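Local coordinates for putative peptidase M23 (Pseudomonas aeruginosa PAO1, PDB 2HSI), which probably acts as a zinc metalloendopeptidase of family M23, whose members typically cut peptide bonds in bacterial peptidoglycan, at residues 127-130 with 131-135; 233-236 with 237-240. One frame throughout, in Å; residues are numbered along the deposited sequence. Where two conformers were deposited one is given.

Contact 1: residues 127-130 with 131-135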
loop_
_atom_site.group_PDB
_atom_site.type_symbol
_atom_site.label_atom_id
_atom_site.label_comp_id
_atom_site.label_asym_id
_atom_site.label_seq_id
_atom_site.Cartn_x
_atom_site.Cartn_y
_atom_site.Cartn_z
ATOM N N LEU A 127 -23.123 5.707 -14.613
ATOM C CA LEU A 127 -22.320 4.598 -14.103
ATOM C C LEU A 127 -21.086 4.403 -14.986
ATOM O O LEU A 127 -20.133 3.724 -14.609
ATOM C CB LEU A 127 -23.169 3.319 -14.055
ATOM C CG LEU A 127 -24.587 3.436 -13.476
ATOM C CD1 LEU A 127 -25.360 2.129 -13.627
ATOM C CD2 LEU A 127 -24.566 3.894 -12.023
ATOM N N LYS A 128 -21.135 5.012 -16.168
ATOM C CA LYS A 128 -20.041 5.062 -17.125
ATOM C C LYS A 128 -18.832 5.810 -16.562
ATOM O O LYS A 128 -17.686 5.397 -16.778
ATOM C CB LYS A 128 -20.534 5.789 -18.368
ATOM C CG LYS A 128 -19.663 5.667 -19.598
ATOM C CD LYS A 128 -20.046 6.734 -20.628
ATOM C CE LYS A 128 -21.558 6.791 -20.888
ATOM N NZ LYS A 128 -21.973 6.035 -22.095
ATOM N N ARG A 129 -19.100 6.921 -15.871
ATOM C CA ARG A 129 -18.082 7.632 -15.094
ATOM C C ARG A 129 -17.495 6.717 -14.019
ATOM O O ARG A 129 -16.280 6.562 -13.959
ATOM C CB ARG A 129 -18.655 8.905 -14.455
ATOM C CG ARG A 129 -17.678 9.658 -13.553
ATOM C CD ARG A 129 -18.398 10.582 -12.562
ATOM N NE ARG A 129 -17.450 11.130 -11.590
ATOM C CZ ARG A 129 -17.729 12.054 -10.679
ATOM N NH1 ARG A 129 -16.770 12.473 -9.859
ATOM N NH2 ARG A 129 -18.954 12.570 -10.591
ATOM N N ILE A 130 -18.362 6.112 -13.199
ATOM C CA ILE A 130 -17.950 5.243 -12.086
ATOM C C ILE A 130 -17.065 4.080 -12.559
ATOM O O ILE A 130 -16.047 3.786 -11.920
ATOM C CB ILE A 130 -19.180 4.767 -11.232
ATOM C CG1 ILE A 130 -19.687 5.920 -10.346
ATOM C CG2 ILE A 130 -18.844 3.540 -10.380
ATOM C CD1 ILE A 130 -21.118 5.753 -9.809
ATOM N N GLU A 131 -17.451 3.470 -13.691
ATOM C CA GLU A 131 -16.692 2.382 -14.307
ATOM C C GLU A 131 -15.276 2.837 -14.670
ATOM O O GLU A 131 -14.306 2.134 -14.385
ATOM C CB GLU A 131 -17.430 1.843 -15.540
ATOM C CG GLU A 131 -16.781 0.625 -16.198
ATOM C CD GLU A 131 -17.644 -0.019 -17.280
ATOM O OE1 GLU A 131 -17.534 -1.250 -17.459
ATOM O OE2 GLU A 131 -18.424 0.693 -17.952
ATOM N N ARG A 132 -15.177 4.018 -15.279
ATOM C CA ARG A 132 -13.909 4.618 -15.667
ATOM C C ARG A 132 -13.029 4.943 -14.448
ATOM O O ARG A 132 -11.831 4.662 -14.463
ATOM C CB ARG A 132 -14.171 5.876 -16.495
ATOM C CG ARG A 132 -13.130 6.143 -17.557
ATOM C CD ARG A 132 -13.113 7.605 -17.967
ATOM N NE ARG A 132 -12.426 8.435 -16.974
ATOM C CZ ARG A 132 -13.031 9.227 -16.091
ATOM N NH1 ARG A 132 -14.355 9.326 -16.061
ATOM N NH2 ARG A 132 -12.305 9.926 -15.231
ATOM N N GLU A 133 -13.644 5.503 -13.403
ATOM C CA GLU A 133 -12.977 5.816 -12.121
ATOM C C GLU A 133 -12.475 4.585 -11.359
ATOM O O GLU A 133 -11.385 4.611 -10.776
ATOM C CB GLU A 133 -13.898 6.650 -11.224
ATOM C CG GLU A 133 -14.276 8.009 -11.838
ATOM C CD GLU A 133 -15.185 8.840 -10.959
ATOM O OE1 GLU A 133 -15.857 8.287 -10.064
ATOM O OE2 GLU A 133 -15.224 10.072 -11.162
ATOM N N LEU A 134 -13.274 3.518 -11.360
ATOM C CA LEU A 134 -12.837 2.224 -10.843
ATOM C C LEU A 134 -11.653 1.679 -11.639
ATOM O O LEU A 134 -10.690 1.188 -11.048
ATOM C CB LEU A 134 -13.993 1.207 -10.821
ATOM C CG LEU A 134 -13.670 -0.258 -10.476
ATOM C CD1 LEU A 134 -13.162 -0.407 -9.036
ATOM C CD2 LEU A 134 -14.882 -1.160 -10.733
ATOM N N ALA A 135 -11.719 1.788 -12.964
ATOM C CA ALA A 135 -10.645 1.312 -13.843
ATOM C C ALA A 135 -9.314 2.046 -13.632
ATOM O O ALA A 135 -8.249 1.425 -13.671
ATOM C CB ALA A 135 -11.067 1.393 -15.293
#
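Arg129 and Glu133, one turn apart on helix 127-141, form an i to i+4 salt bridge along its flank. Arg129 NE donates to Glu133 OE2 over a short 2.5 Å, with an N-H...O angle of 160°, and Arg129 NH1 adds a weak second bond to the same OE2 at 3.1 Å. The oxygen lies at the edge of the guanidinium, close to its plane, yet the arginine meets the carboxylate from above, the two planes standing 82° apart. One oxygen is thus shared by two N-H groups, in place of a flat two-to-two pairing. Arg129 gets there with CG anti to its N (chi1 176°) and an extended chain, long enough to span the turn; Glu133 CG packs 3.3 Å from Arg129 O. Beneath them runs the helix's own bond, from Glu133 N to Arg129 O at 2.9 Å.

Further out, Arg129 NH1 also donates to Asp206 O of strand 199-207, and Glu133 OE1 accepts from Phe208 N in the loop that follows. Ile130, apolar, faces the same loop, where it rests on Phe208 and Phe209. Arg132 is directed along the helix instead: its NH2 forms a salt bridge with Glu136 OE2, one turn further on.

Glu133 is buried, so its charge needs partners. With OE2 gripped by an arginine and OE1 by a backbone N-H, the carboxylate is probably kept ionised, and the pair ties the first turns of the helix to the adjoining hairpin.

Contact 2: residues 233-236 with 237-240; sequences DVKL and GQQV
Gln238 reaches back across the turn to Lys235 and Val234. Its CB is pressed to 3.1 Å from Lys235 O, the same oxygen that accepts from Gln238 N. With CG anti to the backbone N (chi1 -175°) and the chain extended beyond, CD arrives 4.0 Å from Val234 CG1. OE1 takes the N-H of Lys235 at 3.0 Å, the donor tilted 22° from the amide's carbonyl plane, and also accepts from water 2 at 2.7 Å, which in turn accepts from Lys235 NZ. The backbone here makes a type II beta turn from Lys235 to Gln238, in the loop between strands 231-232 and 239-240 of the M23 peptidase region. Gly237 takes the turn's third position, where a positive phi (90°) suits a residue without a side chain, close against Leu236 O. The other end of the amide, NE2, donates to water 1 at 3.0 Å, which donates to Asp233 O; a glutamine suits the place because one flat group offers both an acceptor and a donor. Beneath the amide the buried valines close up, Val234 CG1 lying 3.8 Å from Val240 CG1, and both rest on Leu246 of strand 245-248.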
loop_
_atom_site.group_PDB
_atom_site.type_symbol
_atom_site.label_atom_id
_atom_site.label_comp_id
_atom_site.label_asym_id
_atom_site.label_seq_id
_atom_site.Cartn_x
_atom_site.Cartn_y
_atom_site.Cartn_z
ATOM N N ASP A 233 -2.332 19.132 -2.866
ATOM C CA ASP A 233 -1.251 20.123 -2.993
ATOM C C ASP A 233 -0.142 19.694 -3.945
ATOM O O ASP A 233 0.795 20.459 -4.205
ATOM C CB ASP A 233 -0.632 20.416 -1.616
ATOM C CG ASP A 233 -1.601 21.111 -0.678
ATOM O OD1 ASP A 233 -2.551 21.723 -1.187
ATOM O OD2 ASP A 233 -1.421 21.047 0.552
ATOM N N VAL A 234 -0.251 18.469 -4.447
ATOM C CA VAL A 234 0.738 17.884 -5.348
ATOM C C VAL A 234 0.213 17.745 -6.782
ATOM O O VAL A 234 -0.993 17.835 -7.028
ATOM C CB VAL A 234 1.226 16.501 -4.830
ATOM C CG1 VAL A 234 2.091 16.677 -3.584
ATOM C CG2 VAL A 234 0.028 15.577 -4.537
ATOM N N LYS A 235 1.131 17.518 -7.719
ATOM C CA LYS A 235 0.793 17.348 -9.134
ATOM C C LYS A 235 1.065 15.916 -9.584
ATOM O O LYS A 235 1.899 15.223 -8.998
ATOM C CB LYS A 235 1.603 18.313 -10.005
ATOM C CG LYS A 235 1.381 19.785 -9.682
ATOM C CD LYS A 235 2.074 20.690 -10.691
ATOM C CE LYS A 235 1.824 22.156 -10.374
ATOM N NZ LYS A 235 2.324 22.541 -9.026
ATOM N N LEU A 236 0.370 15.482 -10.633
ATOM C CA LEU A 236 0.613 14.166 -11.234
ATOM C C LEU A 236 2.068 14.027 -11.693
ATOM O O LEU A 236 2.574 14.878 -12.413
ATOM C CB LEU A 236 -0.334 13.928 -12.414
ATOM C CG LEU A 236 -0.254 12.560 -13.100
ATOM C CD1 LEU A 236 -0.664 11.431 -12.127
ATOM C CD2 LEU A 236 -1.122 12.546 -14.367
ATOM N N GLY A 237 2.723 12.950 -11.270
ATOM C CA GLY A 237 4.124 12.708 -11.613
ATOM C C GLY A 237 5.134 13.289 -10.632
ATOM O O GLY A 237 6.337 13.021 -10.742
ATOM N N GLN A 238 4.655 14.075 -9.673
ATOM C CA GLN A 238 5.542 14.746 -8.710
ATOM C C GLN A 238 6.216 13.769 -7.748
ATOM O O GLN A 238 5.575 12.878 -7.189
ATOM C CB GLN A 238 4.788 15.809 -7.908
ATOM C CG GLN A 238 5.669 16.641 -6.972
ATOM C CD GLN A 238 4.922 17.747 -6.275
ATOM O OE1 GLN A 238 3.835 18.144 -6.694
ATOM N NE2 GLN A 238 5.503 18.256 -5.201
ATOM N N GLN A 239 7.514 13.956 -7.554
ATOM C CA GLN A 239 8.264 13.136 -6.613
ATOM C C GLN A 239 8.306 13.840 -5.274
ATOM O O GLN A 239 8.784 14.974 -5.166
ATOM C CB GLN A 239 9.656 12.814 -7.164
ATOM C CG GLN A 239 9.587 12.106 -8.531
ATOM C CD GLN A 239 10.930 11.619 -9.061
ATOM O OE1 GLN A 239 11.779 11.141 -8.308
ATOM N NE2 GLN A 239 11.113 11.717 -10.378
ATOM N N VAL A 240 7.758 13.177 -4.263
ATOM C CA VAL A 240 7.597 13.770 -2.932
ATOM C C VAL A 240 8.463 13.036 -1.912
ATOM O O VAL A 240 8.633 11.828 -2.013
ATOM C CB VAL A 240 6.090 13.832 -2.484
ATOM C CG1 VAL A 240 5.287 14.685 -3.441
ATOM C CG2 VAL A 240 5.467 12.444 -2.353
HETATM O O HOH W 1 3.826 20.358 -3.827
HETATM O O HOH W 2 4.151 20.683 -7.538
#

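Contact 1 lies at the surface, within a single helix, while contact 2 is a partly buried turn between two short strands. The two do not touch: their centres are 23 Å apart and their nearest atoms about 12 Å. Both nonetheless border strand 199-207, the helix at its end near Asp206 and the turn through backbone hydrogen bonds of Gly237 and Gln238 with Val201. Their chemistry follows from their place. On the helix, the side-chain link is an ion pair between formal charges; at 233-240 a neutral amide bonded to backbone and two waters lies over a pair of buried valines. Neither lies at the zinc site of His180, Asp184, His259 and His261.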